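Local atomic coordinates of DnaB intein (Synechocystis sp., PDB entry 1MI8), a protein that probably excises itself from the host replicative DNA helicase and joins the flanking segments by protein splicing, a process that includes side-chain cyclization of asparagine. Residues L61-G66 with I95-K100; D87-K92 with D123-I128. The protein carries 4 engineered substitutions. All coordinates share one frame; numbering follows the deposited sequence.

How the contacts relate
Contacts 1 and 2 lie on the same side of the centre of the all-beta intein chain, their centres about 11 Å apart. Along the chain their segments alternate: 61-66, 87-92, 95-100, then 123-128. One antiparallel sheet carries three of the four, with strand 120-140 pairing on both strand 41-63 and strand 94-98; the fourth, 87-92, belongs to the loop leading into strand 94-98. Segment 123-128 of contact 2 therefore bridges the two strands whose side chains meet in contact 1. Asp123 OD2 takes a probable hydrogen bond from Leu65 N at 2.7 Å, and Lys62 N probably bonds to Ser127 O. Strand 120-140 thus serves both contacts, receiving the loop of contact 2.

Contact 1: residues L61-G66 with I95-K100; sequences LKTRLG and IALPRK
Ile95 sends its CD1 methyl between Leu61 and Thr63, joining strands 94-98 and 41-63 of the curled antiparallel sheet in the intein splicing fold. The two strand segments are not direct neighbours: their axes approach to 10.0 Å at 70°, and strand 120-140 pairs with both, leaving side chains to fill the corner. From Ile95 CB the longer branch leaves between the backbone N and the carbonyl carbon (chi1 67°). Its CG1 already lies 4.1 Å from Thr63 CG2, and CD1 beyond it approaches that same methyl to 3.9 Å. At its tip, CD1 also meets Leu61 end to end, 4.0 Å from Leu61 CD2 and equally far from the sister methyl CD1. Phe77 of strand 76-79 packs on both Leu61 and Ile95, extending this buried cluster. Thr63 divides its two branches: CG2 serves the apolar cluster, while OG1 is hydrogen-bonded to Asp123 OD2 of the intervening strand. A type I turn from Thr63 to Gly66, closed by a bond from Gly66 N to Thr63 O, brings Leu65 alongside Leu97. These two side chains run past each other in opposite senses, with Leu65 CD1 3.8 Å from Leu97 CD1.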
ATOM      1  N   LEU A  61      -7.649   0.367  -4.200  1.00 20.96           N
ATOM      2  CA  LEU A  61      -7.309   1.238  -3.062  1.00 19.94           C
ATOM      3  C   LEU A  61      -8.532   1.136  -2.136  1.00 21.56           C
ATOM      4  O   LEU A  61      -9.668   1.272  -2.602  1.00 21.06           O
ATOM      5  CB  LEU A  61      -7.118   2.685  -3.543  1.00 20.42           C
ATOM      6  CG  LEU A  61      -7.122   3.840  -2.534  1.00 25.04           C
ATOM      7  CD1 LEU A  61      -6.680   5.129  -3.231  1.00 25.61           C
ATOM      8  CD2 LEU A  61      -8.566   4.066  -1.986  1.00 27.77           C
ATOM      9  N   LYS A  62      -8.316   0.895  -0.857  1.00 19.55           N
ATOM     10  CA  LYS A  62      -9.433   0.819   0.069  1.00 22.59           C
ATOM     11  C   LYS A  62      -9.198   1.697   1.306  1.00 21.69           C
ATOM     12  O   LYS A  62      -8.054   1.761   1.839  1.00 20.80           O
ATOM     13  CB  LYS A  62      -9.674  -0.659   0.493  1.00 23.44           C
ATOM     14  CG  LYS A  62     -10.843  -0.882   1.434  1.00 27.20           C
ATOM     15  CD  LYS A  62     -10.942  -2.399   1.715  1.00 31.88           C
ATOM     16  CE  LYS A  62     -11.744  -2.716   2.972  1.00 34.42           C
ATOM     17  NZ  LYS A  62     -11.897  -4.230   3.085  1.00 38.71           N
ATOM     18  N   THR A  63     -10.254   2.377   1.745  1.00 19.01           N
ATOM     19  CA  THR A  63     -10.151   3.265   2.910  1.00 19.20           C
ATOM     20  C   THR A  63     -10.730   2.633   4.154  1.00 21.13           C
ATOM     21  O   THR A  63     -11.449   1.611   4.075  1.00 21.54           O
ATOM     22  CB  THR A  63     -10.819   4.667   2.703  1.00 18.76           C
ATOM     23  OG1 THR A  63     -12.246   4.545   2.605  1.00 21.02           O
ATOM     24  CG2 THR A  63     -10.291   5.330   1.438  1.00 19.66           C
ATOM     25  N   ARG A  64     -10.440   3.233   5.300  1.00 18.45           N
ATOM     26  CA  ARG A  64     -10.915   2.634   6.550  1.00 21.70           C
ATOM     27  C   ARG A  64     -12.452   2.530   6.580  1.00 23.08           C
ATOM     28  O   ARG A  64     -13.014   1.585   7.138  1.00 22.81           O
ATOM     29  CB  ARG A  64     -10.408   3.452   7.746  1.00 22.06           C
ATOM     30  CG  ARG A  64     -10.788   2.827   9.110  1.00 27.80           C
ATOM     31  CD  ARG A  64     -10.101   3.609  10.222  1.00 31.42           C
ATOM     32  NE  ARG A  64      -8.638   3.640  10.077  1.00 32.27           N
ATOM     33  CZ  ARG A  64      -7.851   2.570  10.137  1.00 35.59           C
ATOM     34  NH1 ARG A  64      -8.357   1.331  10.329  1.00 35.77           N
ATOM     35  NH2 ARG A  64      -6.535   2.744  10.039  1.00 39.55           N
ATOM     36  N   LEU A  65     -13.127   3.528   6.023  1.00 22.42           N
ATOM     37  CA  LEU A  65     -14.596   3.484   5.968  1.00 24.32           C
ATOM     38  C   LEU A  65     -15.091   2.319   5.114  1.00 23.19           C
ATOM     39  O   LEU A  65     -16.243   1.899   5.201  1.00 24.16           O
ATOM     40  CB  LEU A  65     -15.155   4.772   5.354  1.00 23.45           C
ATOM     41  CG  LEU A  65     -15.545   5.855   6.321  1.00 25.25           C
ATOM     42  CD1 LEU A  65     -15.968   7.019   5.536  1.00 24.83           C
ATOM     43  CD2 LEU A  65     -16.644   5.370   7.286  1.00 24.57           C
ATOM     44  N   GLY A  66     -14.215   1.813   4.268  1.00 23.95           N
ATOM     45  CA  GLY A  66     -14.582   0.737   3.373  1.00 22.29           C
ATOM     46  C   GLY A  66     -14.754   1.232   1.935  1.00 23.17           C
ATOM     47  O   GLY A  66     -15.084   0.452   1.035  1.00 22.65           O
ATOM     48  N   ILE A  95      -6.965  10.264   2.616  1.00 19.64           N
ATOM     49  CA  ILE A  95      -7.414  10.882   1.351  1.00 20.02           C
ATOM     50  C   ILE A  95      -8.832  11.435   1.473  1.00 18.87           C
ATOM     51  O   ILE A  95      -9.641  11.039   2.324  1.00 18.03           O
ATOM     52  CB  ILE A  95      -7.345   9.936   0.148  1.00 19.84           C
ATOM     53  CG1 ILE A  95      -8.362   8.812   0.313  1.00 22.88           C
ATOM     54  CG2 ILE A  95      -5.888   9.384   0.035  1.00 20.27           C
ATOM     55  CD1 ILE A  95      -8.480   7.876  -0.946  1.00 23.45           C
ATOM     56  N   ALA A  96      -9.100  12.395   0.623  1.00 17.85           N
ATOM     57  CA  ALA A  96     -10.345  13.108   0.644  1.00 21.00           C
ATOM     58  C   ALA A  96     -11.556  12.308   0.110  1.00 22.05           C
ATOM     59  O   ALA A  96     -11.500  11.754  -1.019  1.00 22.13           O
ATOM     60  CB  ALA A  96     -10.162  14.376  -0.154  1.00 19.86           C
ATOM     61  N   LEU A  97     -12.605  12.222   0.939  1.00 19.97           N
ATOM     62  CA  LEU A  97     -13.896  11.590   0.568  1.00 20.98           C
ATOM     63  C   LEU A  97     -14.995  12.640   0.789  1.00 21.52           C
ATOM     64  O   LEU A  97     -14.961  13.396   1.742  1.00 18.88           O
ATOM     65  CB  LEU A  97     -14.280  10.411   1.475  1.00 21.24           C
ATOM     66  CG  LEU A  97     -13.248   9.340   1.778  1.00 21.84           C
ATOM     67  CD1 LEU A  97     -13.970   8.289   2.606  1.00 24.21           C
ATOM     68  CD2 LEU A  97     -12.646   8.791   0.484  1.00 21.27           C
ATOM     69  N   PRO A  98     -16.005  12.656  -0.079  1.00 22.40           N
ATOM     70  CA  PRO A  98     -17.079  13.644   0.116  1.00 24.39           C
ATOM     71  C   PRO A  98     -17.797  13.275   1.425  1.00 27.58           C
ATOM     72  O   PRO A  98     -18.056  12.114   1.684  1.00 25.58           O
ATOM     73  CB  PRO A  98     -17.948  13.458  -1.130  1.00 25.67           C
ATOM     74  CG  PRO A  98     -17.494  12.061  -1.720  1.00 24.07           C
ATOM     75  CD  PRO A  98     -16.054  12.001  -1.406  1.00 23.86           C
ATOM     76  N   ARG A  99     -18.092  14.226   2.290  1.00 31.73           N
ATOM     77  CA  ARG A  99     -18.753  13.778   3.500  1.00 36.40           C
ATOM     78  C   ARG A  99     -20.251  13.539   3.429  1.00 39.11           C
ATOM     79  O   ARG A  99     -20.708  12.425   3.643  1.00 39.90           O
ATOM     80  CB  ARG A  99     -18.482  14.701   4.668  1.00 37.95           C
ATOM     81  CG  ARG A  99     -19.090  14.112   5.925  1.00 39.75           C
ATOM     82  CD  ARG A  99     -18.774  14.903   7.152  1.00 42.68           C
ATOM     83  NE  ARG A  99     -19.069  16.323   7.033  1.00 48.19           N
ATOM     84  CZ  ARG A  99     -20.273  16.877   6.850  1.00 50.79           C
ATOM     85  NH1 ARG A  99     -21.368  16.130   6.735  1.00 51.88           N
ATOM     86  NH2 ARG A  99     -20.386  18.210   6.853  1.00 52.66           N
ATOM     87  N   LYS A 100     -21.012  14.580   3.143  1.00 42.50           N
ATOM     88  CA  LYS A 100     -22.466  14.477   3.084  1.00 46.89           C
ATOM     89  C   LYS A 100     -22.994  13.505   2.034  1.00 48.87           C
ATOM     90  O   LYS A 100     -23.426  12.381   2.367  1.00 49.36           O
ATOM     91  CB  LYS A 100     -23.043  15.874   2.869  1.00 48.97           C
ATOM     92  CG  LYS A 100     -22.594  16.821   3.974  1.00 52.07           C
ATOM     93  CD  LYS A 100     -23.125  18.239   3.800  1.00 55.31           C
ATOM     94  CE  LYS A 100     -24.593  18.315   4.200  1.00 56.91           C
ATOM     95  NZ  LYS A 100     -24.730  17.960   5.668  1.00 58.79           N
TER

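Contact 2: residues D87-K92 with D123-I128; sequences DELSLK and DSIVSI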
ATOM      1  N   ASP A  87       0.444   5.074  -6.703  1.00 20.80           N
ATOM      2  CA  ASP A  87       1.735   4.394  -6.433  1.00 23.54           C
ATOM      3  C   ASP A  87       2.710   5.073  -5.508  1.00 22.94           C
ATOM      4  O   ASP A  87       3.791   4.528  -5.235  1.00 24.05           O
ATOM      5  CB  ASP A  87       2.479   3.995  -7.720  1.00 22.33           C
ATOM      6  CG  ASP A  87       3.026   5.185  -8.531  1.00 25.63           C
ATOM      7  OD1 ASP A  87       3.487   4.886  -9.663  1.00 25.96           O
ATOM      8  OD2 ASP A  87       3.023   6.371  -8.089  1.00 24.52           O
ATOM      9  N   GLU A  88       2.305   6.246  -5.056  1.00 22.21           N
ATOM     10  CA  GLU A  88       3.037   7.036  -4.112  1.00 24.59           C
ATOM     11  C   GLU A  88       2.353   7.032  -2.716  1.00 25.17           C
ATOM     12  O   GLU A  88       2.926   7.533  -1.743  1.00 26.44           O
ATOM     13  CB  GLU A  88       3.094   8.475  -4.626  1.00 28.23           C
ATOM     14  CG  GLU A  88       4.025   8.646  -5.811  1.00 32.45           C
ATOM     15  CD  GLU A  88       3.932  10.057  -6.373  1.00 35.97           C
ATOM     16  OE1 GLU A  88       2.928  10.778  -6.049  1.00 37.10           O
ATOM     17  OE2 GLU A  88       4.844  10.434  -7.144  1.00 36.73           O
ATOM     18  N   LEU A  89       1.120   6.521  -2.628  1.00 22.54           N
ATOM     19  CA  LEU A  89       0.398   6.501  -1.361  1.00 23.00           C
ATOM     20  C   LEU A  89       0.945   5.435  -0.447  1.00 22.31           C
ATOM     21  O   LEU A  89       1.435   4.390  -0.923  1.00 22.55           O
ATOM     22  CB  LEU A  89      -1.086   6.199  -1.578  1.00 21.15           C
ATOM     23  CG  LEU A  89      -1.845   7.167  -2.489  1.00 20.74           C
ATOM     24  CD1 LEU A  89      -3.291   6.645  -2.774  1.00 19.36           C
ATOM     25  CD2 LEU A  89      -1.859   8.527  -1.807  1.00 20.51           C
ATOM     26  N   SER A  90       0.841   5.694   0.848  1.00 21.93           N
ATOM     27  CA  SER A  90       1.253   4.739   1.879  1.00 24.12           C
ATOM     28  C   SER A  90       0.125   4.681   2.886  1.00 24.10           C
ATOM     29  O   SER A  90      -0.795   5.504   2.876  1.00 21.88           O
ATOM     30  CB  SER A  90       2.571   5.179   2.566  1.00 25.96           C
ATOM     31  OG  SER A  90       2.544   6.579   2.815  1.00 24.41           O
ATOM     32  N   LEU A  91       0.192   3.700   3.773  1.00 26.28           N
ATOM     33  CA  LEU A  91      -0.852   3.519   4.768  1.00 25.59           C
ATOM     34  C   LEU A  91      -0.918   4.642   5.790  1.00 27.81           C
ATOM     35  O   LEU A  91      -1.880   4.721   6.560  1.00 28.17           O
ATOM     36  CB  LEU A  91      -0.699   2.150   5.458  1.00 25.62           C
ATOM     37  CG  LEU A  91      -0.913   0.901   4.570  1.00 26.47           C
ATOM     38  CD1 LEU A  91      -1.725  -0.082   5.349  1.00 26.99           C
ATOM     39  CD2 LEU A  91      -1.681   1.202   3.254  1.00 27.09           C
ATOM     40  N   LYS A  92       0.087   5.510   5.810  1.00 28.46           N
ATOM     41  CA  LYS A  92       0.055   6.650   6.734  1.00 29.71           C
ATOM     42  C   LYS A  92      -0.705   7.811   6.088  1.00 28.00           C
ATOM     43  O   LYS A  92      -0.858   8.865   6.703  1.00 27.67           O
ATOM     44  CB  LYS A  92       1.480   7.167   7.044  1.00 31.55           C
ATOM     45  CG  LYS A  92       2.110   7.926   5.840  1.00 35.94           C
ATOM     46  CD  LYS A  92       3.593   8.257   6.064  1.00 39.94           C
ATOM     47  CE  LYS A  92       4.296   8.818   4.795  1.00 39.98           C
ATOM     48  NZ  LYS A  92       3.623  10.008   4.177  1.00 41.38           N
ATOM     49  N   ASP A 123     -10.000  10.177   5.226  1.00 24.26           N
ATOM     50  CA  ASP A 123      -9.993   8.779   5.701  1.00 24.21           C
ATOM     51  C   ASP A 123      -8.673   8.071   5.435  1.00 24.46           C
ATOM     52  O   ASP A 123      -8.039   8.305   4.394  1.00 21.86           O
ATOM     53  CB  ASP A 123     -11.150   8.026   5.003  1.00 24.10           C
ATOM     54  CG  ASP A 123     -11.636   6.808   5.777  1.00 21.27           C
ATOM     55  OD1 ASP A 123     -11.360   6.737   6.960  1.00 23.50           O
ATOM     56  OD2 ASP A 123     -12.307   5.932   5.189  1.00 21.86           O
ATOM     57  N   SER A 124      -8.269   7.211   6.376  1.00 23.14           N
ATOM     58  CA  SER A 124      -7.022   6.462   6.264  1.00 24.01           C
ATOM     59  C   SER A 124      -7.094   5.408   5.200  1.00 24.71           C
ATOM     60  O   SER A 124      -8.125   4.827   4.967  1.00 26.30           O
ATOM     61  CB  SER A 124      -6.680   5.731   7.566  1.00 27.31           C
ATOM     62  OG  SER A 124      -6.335   6.637   8.587  1.00 31.43           O
ATOM     63  N   ILE A 125      -5.981   5.181   4.541  1.00 25.22           N
ATOM     64  CA  ILE A 125      -5.877   4.136   3.564  1.00 24.16           C
ATOM     65  C   ILE A 125      -5.627   2.877   4.354  1.00 23.95           C
ATOM     66  O   ILE A 125      -4.798   2.875   5.256  1.00 21.50           O
ATOM     67  CB  ILE A 125      -4.680   4.359   2.618  1.00 24.87           C
ATOM     68  CG1 ILE A 125      -4.878   5.684   1.857  1.00 26.16           C
ATOM     69  CG2 ILE A 125      -4.614   3.208   1.598  1.00 24.54           C
ATOM     70  CD1 ILE A 125      -3.618   6.231   1.303  1.00 26.31           C
ATOM     71  N   VAL A 126      -6.352   1.799   4.032  1.00 23.59           N
ATOM     72  CA  VAL A 126      -6.116   0.538   4.713  1.00 23.66           C
ATOM     73  C   VAL A 126      -5.633  -0.541   3.740  1.00 23.07           C
ATOM     74  O   VAL A 126      -5.172  -1.612   4.172  1.00 22.88           O
ATOM     75  CB  VAL A 126      -7.364   0.024   5.484  1.00 23.81           C
ATOM     76  CG1 VAL A 126      -7.751   1.079   6.529  1.00 29.52           C
ATOM     77  CG2 VAL A 126      -8.517  -0.337   4.529  1.00 24.13           C
ATOM     78  N   SER A 127      -5.775  -0.281   2.450  1.00 19.40           N
ATOM     79  CA  SER A 127      -5.306  -1.252   1.462  1.00 21.45           C
ATOM     80  C   SER A 127      -5.002  -0.680   0.082  1.00 19.37           C
ATOM     81  O   SER A 127      -5.715   0.189  -0.425  1.00 19.80           O
ATOM     82  CB  SER A 127      -6.317  -2.425   1.307  1.00 19.88           C
ATOM     83  OG  SER A 127      -5.652  -3.488   0.630  1.00 22.83           O
ATOM     84  N   ILE A 128      -3.925  -1.190  -0.512  1.00 19.69           N
ATOM     85  CA  ILE A 128      -3.490  -0.819  -1.843  1.00 20.23           C
ATOM     86  C   ILE A 128      -2.935  -2.117  -2.376  1.00 22.13           C
ATOM     87  O   ILE A 128      -1.911  -2.642  -1.851  1.00 22.59           O
ATOM     88  CB  ILE A 128      -2.350   0.217  -1.843  1.00 22.29           C
ATOM     89  CG1 ILE A 128      -2.636   1.380  -0.876  1.00 19.37           C
ATOM     90  CG2 ILE A 128      -2.229   0.838  -3.254  1.00 24.08           C
ATOM     91  CD1 ILE A 128      -1.366   2.269  -0.663  1.00 23.42           C
TER
HETATM   92  O   HOH W   1      -3.626   6.691   7.324  1.00 29.56           O
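The loop between strands 82-85 and 94-98 lies against strand 120-140, where Leu89 and Leu91 pack on Ile125 and Ile128. Leu89 crosses Ile125 at about a right angle, its CB 3.8 Å from Ile125 CD1. That methyl also lies in front of the next loop residue's carbonyl, 3.3 Å from Ser90 O, a close carbon-to-carbonyl approach. It is put there by the extended end of Ile125, whose CG1 is anti to the carbonyl carbon (chi1 -61°) with CD1 carried further out (chi2 160°). Ile128 reaches the same part of the loop: its CD1 comes 3.5 Å from Leu89 O and also touches Leu89 CB. Leu91 CD2 joins the two isoleucines, meeting Ile125 CG2 at 3.9 Å and Ile128 CD1 at 4.1 Å, while its other methyl, CD1, approaches Val126 O.

Within 123-128 the strand carries a classic beta bulge, in which Val126 and Ser127 both face Lys62 of strand 41-63. The CB atoms of both bulge residues point away from the loop, whereas those of Ile125 and Ile128 point toward it; the bulge thus puts two residues, in place of the single one of a regular strand, between the isoleucines that share the apolar patch. A single water makes the polar link between loop and strand: it donates to Leu91 O at 2.7 Å and accepts from Ser124 OG at 3.0 Å. From the second bulge residue on, Ser127 and Ile128 pair antiparallel with a strand of the second subunit, so the sheet continues across the interface. Leu91 packs against Tyr59 of that second subunit, and Leu89 also packs on Leu61 of its own chain.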